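Long-range contact in regulatory protein RecX (Lactobacillus salivarius, PDB 3E3V), which probably modulates the activity of the recombinase RecA, as a RecX-family protein built of three-helix domains: residues Met79-Leu91 with Gln144-Ile156. Numbering follows the deposited sequence.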
loop_
_atom_site.group_PDB
_atom_site.type_symbol
_atom_site.label_atom_id
_atom_site.label_comp_id
_atom_site.label_asym_id
_atom_site.label_seq_id
_atom_site.Cartn_x
_atom_site.Cartn_y
_atom_site.Cartn_z
ATOM N N MET A 79 -4.049 -6.244 -2.606
ATOM C CA MET A 79 -5.258 -7.054 -2.405
ATOM C C MET A 79 -5.168 -8.310 -3.272
ATOM O O MET A 79 -5.529 -9.420 -2.858
ATOM C CB MET A 79 -6.511 -6.265 -2.836
ATOM C CG MET A 79 -7.038 -5.222 -1.859
ATOM S SD MET A 79 -8.378 -4.252 -2.641
ATOM C CE MET A 79 -9.613 -5.474 -2.896
ATOM N N ASN A 80 -4.672 -8.123 -4.488
ATOM C CA ASN A 80 -4.560 -9.219 -5.435
ATOM C C ASN A 80 -3.288 -10.064 -5.379
ATOM O O ASN A 80 -3.337 -11.258 -5.668
ATOM C CB ASN A 80 -4.743 -8.687 -6.854
ATOM C CG ASN A 80 -6.134 -8.131 -7.084
ATOM O OD1 ASN A 80 -7.122 -8.689 -6.604
ATOM N ND2 ASN A 80 -6.223 -7.033 -7.835
ATOM N N THR A 81 -2.160 -9.475 -4.996
ATOM C CA THR A 81 -0.911 -10.237 -4.980
ATOM C C THR A 81 -0.277 -10.506 -3.616
ATOM O O THR A 81 0.751 -11.182 -3.545
ATOM C CB THR A 81 0.157 -9.540 -5.839
ATOM O OG1 THR A 81 0.467 -8.264 -5.265
ATOM C CG2 THR A 81 -0.346 -9.329 -7.257
ATOM N N SER A 82 -0.866 -9.991 -2.540
ATOM C CA SER A 82 -0.276 -10.200 -1.225
ATOM C C SER A 82 -1.246 -10.734 -0.195
ATOM O O SER A 82 -2.456 -10.808 -0.420
ATOM C CB SER A 82 0.348 -8.896 -0.699
ATOM O OG SER A 82 -0.637 -8.034 -0.150
ATOM N N ASP A 83 -0.691 -11.115 0.947
ATOM C CA ASP A 83 -1.484 -11.636 2.045
ATOM C C ASP A 83 -1.540 -10.581 3.141
ATOM O O ASP A 83 -1.897 -10.889 4.269
ATOM C CB ASP A 83 -0.844 -12.918 2.589
ATOM C CG ASP A 83 0.629 -12.730 2.939
ATOM O OD1 ASP A 83 1.153 -11.603 2.772
ATOM O OD2 ASP A 83 1.271 -13.708 3.375
ATOM N N LYS A 84 -1.185 -9.342 2.800
ATOM C CA LYS A 84 -1.177 -8.232 3.771
ATOM C C LYS A 84 -2.551 -7.575 3.994
ATOM O O LYS A 84 -3.365 -7.483 3.076
ATOM C CB LYS A 84 -0.163 -7.158 3.338
ATOM C CG LYS A 84 1.280 -7.664 3.212
ATOM C CD LYS A 84 1.699 -8.442 4.455
ATOM C CE LYS A 84 3.156 -8.863 4.373
ATOM N NZ LYS A 84 3.412 -9.610 3.116
ATOM N N GLY A 85 -2.793 -7.140 5.229
ATOM C CA GLY A 85 -4.044 -6.492 5.578
ATOM C C GLY A 85 -3.901 -4.984 5.523
ATOM O O GLY A 85 -2.798 -4.487 5.329
ATOM N N PRO A 86 -4.994 -4.228 5.724
ATOM C CA PRO A 86 -5.031 -2.760 5.692
ATOM C C PRO A 86 -3.918 -2.031 6.411
ATOM O O PRO A 86 -3.334 -1.096 5.860
ATOM C CB PRO A 86 -6.403 -2.430 6.297
ATOM C CG PRO A 86 -7.224 -3.611 5.896
ATOM C CD PRO A 86 -6.288 -4.762 6.182
ATOM N N LYS A 87 -3.616 -2.449 7.637
ATOM C CA LYS A 87 -2.590 -1.762 8.415
ATOM C C LYS A 87 -1.190 -1.795 7.820
ATOM O O LYS A 87 -0.466 -0.805 7.900
ATOM C CB LYS A 87 -2.553 -2.301 9.838
ATOM C CG LYS A 87 -3.847 -2.082 10.614
ATOM C CD LYS A 87 -3.669 -2.559 12.049
ATOM C CE LYS A 87 -4.998 -2.728 12.762
ATOM N NZ LYS A 87 -4.775 -3.460 14.051
ATOM N N VAL A 88 -0.797 -2.923 7.234
ATOM C CA VAL A 88 0.529 -3.003 6.639
ATOM C C VAL A 88 0.505 -2.275 5.296
ATOM O O VAL A 88 1.453 -1.581 4.932
ATOM C CB VAL A 88 0.988 -4.478 6.456
ATOM C CG1 VAL A 88 2.303 -4.527 5.680
ATOM C CG2 VAL A 88 1.207 -5.124 7.841
ATOM N N ILE A 89 -0.588 -2.415 4.563
ATOM C CA ILE A 89 -0.705 -1.737 3.274
ATOM C C ILE A 89 -0.556 -0.234 3.519
ATOM O O ILE A 89 0.115 0.470 2.766
ATOM C CB ILE A 89 -2.076 -2.050 2.610
ATOM C CG1 ILE A 89 -2.108 -3.533 2.195
ATOM C CG2 ILE A 89 -2.304 -1.156 1.392
ATOM C CD1 ILE A 89 -3.488 -4.066 1.805
ATOM N N LYS A 90 -1.159 0.239 4.605
ATOM C CA LYS A 90 -1.117 1.649 4.954
ATOM C C LYS A 90 0.278 2.149 5.312
ATOM O O LYS A 90 0.686 3.217 4.864
ATOM C CB LYS A 90 -2.084 1.950 6.112
ATOM C CG LYS A 90 -2.212 3.456 6.418
ATOM C CD LYS A 90 -3.018 3.738 7.699
ATOM C CE LYS A 90 -3.090 5.237 7.988
ATOM N NZ LYS A 90 -1.725 5.870 8.049
ATOM N N LEU A 91 1.010 1.396 6.127
ATOM C CA LEU A 91 2.348 1.824 6.488
ATOM C C LEU A 91 3.258 1.756 5.266
ATOM O O LEU A 91 4.225 2.504 5.177
ATOM C CB LEU A 91 2.910 0.988 7.649
ATOM C CG LEU A 91 3.396 -0.452 7.494
ATOM C CD1 LEU A 91 4.786 -0.492 6.853
ATOM C CD2 LEU A 91 3.458 -1.087 8.884
ATOM N N GLN A 144 -2.561 -14.481 15.561
ATOM C CA GLN A 144 -1.274 -13.812 15.673
ATOM C C GLN A 144 -0.697 -13.518 14.290
ATOM O O GLN A 144 -0.239 -12.407 14.004
ATOM C CB GLN A 144 -0.328 -14.716 16.468
ATOM C CG GLN A 144 1.000 -14.102 16.860
ATOM C CD GLN A 144 1.855 -15.075 17.661
ATOM O OE1 GLN A 144 1.408 -15.611 18.683
ATOM N NE2 GLN A 144 3.084 -15.318 17.195
ATOM N N SER A 145 -0.717 -14.524 13.429
ATOM C CA SER A 145 -0.200 -14.366 12.076
ATOM C C SER A 145 -0.979 -13.272 11.325
ATOM O O SER A 145 -0.388 -12.399 10.681
ATOM C CB SER A 145 -0.293 -15.706 11.327
ATOM O OG SER A 145 0.223 -15.580 10.010
ATOM N N LEU A 146 -2.305 -13.321 11.414
ATOM C CA LEU A 146 -3.152 -12.330 10.746
ATOM C C LEU A 146 -2.940 -10.911 11.302
ATOM O O LEU A 146 -3.025 -9.932 10.557
ATOM C CB LEU A 146 -4.631 -12.731 10.872
ATOM C CG LEU A 146 -5.037 -13.984 10.103
ATOM C CD1 LEU A 146 -6.427 -14.449 10.514
ATOM C CD2 LEU A 146 -4.983 -13.682 8.628
ATOM N N LEU A 147 -2.686 -10.805 12.606
ATOM C CA LEU A 147 -2.429 -9.510 13.225
ATOM C C LEU A 147 -1.145 -8.897 12.686
ATOM O O LEU A 147 -1.125 -7.726 12.316
ATOM C CB LEU A 147 -2.308 -9.617 14.752
ATOM C CG LEU A 147 -3.573 -9.679 15.603
ATOM C CD1 LEU A 147 -3.177 -9.860 17.052
ATOM C CD2 LEU A 147 -4.401 -8.396 15.435
ATOM N N THR A 148 -0.075 -9.682 12.631
ATOM C CA THR A 148 1.195 -9.164 12.136
ATOM C C THR A 148 1.127 -8.793 10.651
ATOM O O THR A 148 1.952 -8.015 10.155
ATOM C CB THR A 148 2.354 -10.167 12.384
ATOM O OG1 THR A 148 2.096 -11.395 11.695
ATOM C CG2 THR A 148 2.488 -10.454 13.865
ATOM N N LYS A 149 0.133 -9.340 9.952
ATOM C CA LYS A 149 -0.067 -9.047 8.541
ATOM C C LYS A 149 -0.927 -7.800 8.314
ATOM O O LYS A 149 -1.129 -7.380 7.179
ATOM C CB LYS A 149 -0.700 -10.248 7.829
ATOM C CG LYS A 149 0.315 -11.312 7.447
ATOM C CD LYS A 149 -0.348 -12.503 6.782
ATOM C CE LYS A 149 0.598 -13.688 6.749
ATOM N NZ LYS A 149 1.903 -13.335 6.124
ATOM N N GLY A 150 -1.463 -7.220 9.382
ATOM C CA GLY A 150 -2.249 -6.011 9.207
ATOM C C GLY A 150 -3.760 -6.074 9.317
ATOM O O GLY A 150 -4.413 -5.048 9.164
ATOM N N PHE A 151 -4.330 -7.247 9.570
ATOM C CA PHE A 151 -5.785 -7.348 9.703
ATOM C C PHE A 151 -6.241 -6.961 11.103
ATOM O O PHE A 151 -5.545 -7.217 12.082
ATOM C CB PHE A 151 -6.247 -8.768 9.354
ATOM C CG PHE A 151 -6.053 -9.115 7.899
ATOM C CD1 PHE A 151 -6.954 -8.655 6.940
ATOM C CD2 PHE A 151 -4.959 -9.879 7.486
ATOM C CE1 PHE A 151 -6.773 -8.955 5.580
ATOM C CE2 PHE A 151 -4.760 -10.188 6.136
ATOM C CZ PHE A 151 -5.668 -9.728 5.175
ATOM N N SER A 152 -7.405 -6.326 11.195
ATOM C CA SER A 152 -7.928 -5.891 12.492
ATOM C C SER A 152 -8.581 -7.038 13.269
ATOM O O SER A 152 -8.977 -8.060 12.695
ATOM C CB SER A 152 -8.975 -4.788 12.304
ATOM O OG SER A 152 -10.187 -5.351 11.833
ATOM N N TYR A 153 -8.686 -6.856 14.582
ATOM C CA TYR A 153 -9.307 -7.841 15.463
ATOM C C TYR A 153 -10.663 -8.296 14.952
ATOM O O TYR A 153 -10.917 -9.492 14.841
ATOM C CB TYR A 153 -9.519 -7.262 16.861
ATOM C CG TYR A 153 -8.382 -7.437 17.832
ATOM C CD1 TYR A 153 -7.741 -8.667 17.981
ATOM C CD2 TYR A 153 -7.992 -6.381 18.657
ATOM C CE1 TYR A 153 -6.740 -8.841 18.929
ATOM C CE2 TYR A 153 -6.997 -6.542 19.605
ATOM C CZ TYR A 153 -6.375 -7.773 19.737
ATOM O OH TYR A 153 -5.386 -7.928 20.682
ATOM N N ASP A 154 -11.548 -7.346 14.668
ATOM C CA ASP A 154 -12.893 -7.695 14.199
ATOM C C ASP A 154 -12.861 -8.554 12.949
ATOM O O ASP A 154 -13.586 -9.535 12.848
ATOM C CB ASP A 154 -13.731 -6.438 13.927
ATOM C CG ASP A 154 -13.999 -5.620 15.188
ATOM O OD1 ASP A 154 -13.883 -6.166 16.305
ATOM O OD2 ASP A 154 -14.340 -4.429 15.059
ATOM N N ILE A 155 -12.022 -8.178 11.992
ATOM C CA ILE A 155 -11.895 -8.935 10.749
ATOM C C ILE A 155 -11.407 -10.353 11.049
ATOM O O ILE A 155 -11.876 -11.323 10.451
ATOM C CB ILE A 155 -10.914 -8.217 9.773
ATOM C CG1 ILE A 155 -11.562 -6.921 9.276
ATOM C CG2 ILE A 155 -10.581 -9.103 8.571
ATOM C CD1 ILE A 155 -12.795 -7.156 8.414
ATOM N N ILE A 156 -10.468 -10.460 11.985
ATOM C CA ILE A 156 -9.900 -11.746 12.387
ATOM C C ILE A 156 -10.963 -12.628 13.071
ATOM O O ILE A 156 -11.035 -13.837 12.828
ATOM C CB ILE A 156 -8.656 -11.519 13.309
ATOM C CG1 ILE A 156 -7.540 -10.838 12.498
ATOM C CG2 ILE A 156 -8.141 -12.836 13.865
ATOM C CD1 ILE A 156 -6.308 -10.488 13.299
HETATM O O HOH W 1 -2.993 -5.892 12.748
#
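Two glycines meet backbone to backbone here, the CA atoms of Gly85 and Gly150 only 4.1 Å apart, and a CB on either would clash with the chain opposite. Gly85 N gives a short, nearly straight bond to Lys149 O (2.6 Å, 173°), and on the far side of Pro86 the amide N of Lys87 reaches Gly150 O at 3.1 Å. Gly85 CA sits centrally over one face of the Phe151 ring, a CH-pi contact 3.6 Å from the centroid, while Asp83 O comes to the ring edge near Phe151 CE2. Gly150, with positive phi, ends helix 135-148 in a Schellman motif, and Gly85 is the N-cap of helix 86-94; the contact therefore packs an interhelical turn of the second three-helix domain of RecX against one of the third. Tyr110 and Gln115 also touch Phe151. At the outer end, chi1 of 53° sets CG of Asp83 between its backbone N and carbonyl carbon, and from there the carboxylate reaches two lysines: Lys84 NZ comes almost head-on to Asp83 OD1, whereas Lys149 NZ forms a salt bridge with Asp83 OD2 at 2.8 Å, from above the carboxylate plane. An alanine here is likely to leave the two ammonium groups, Lys84 NZ and Lys149 NZ 5.0 Å apart, without their shared counter-charge. Val88 CG2 lies 3.3 Å from Lys149 O, and a water joins Leu147 O to Phe151 O, with a weak bond from Lys87 NZ.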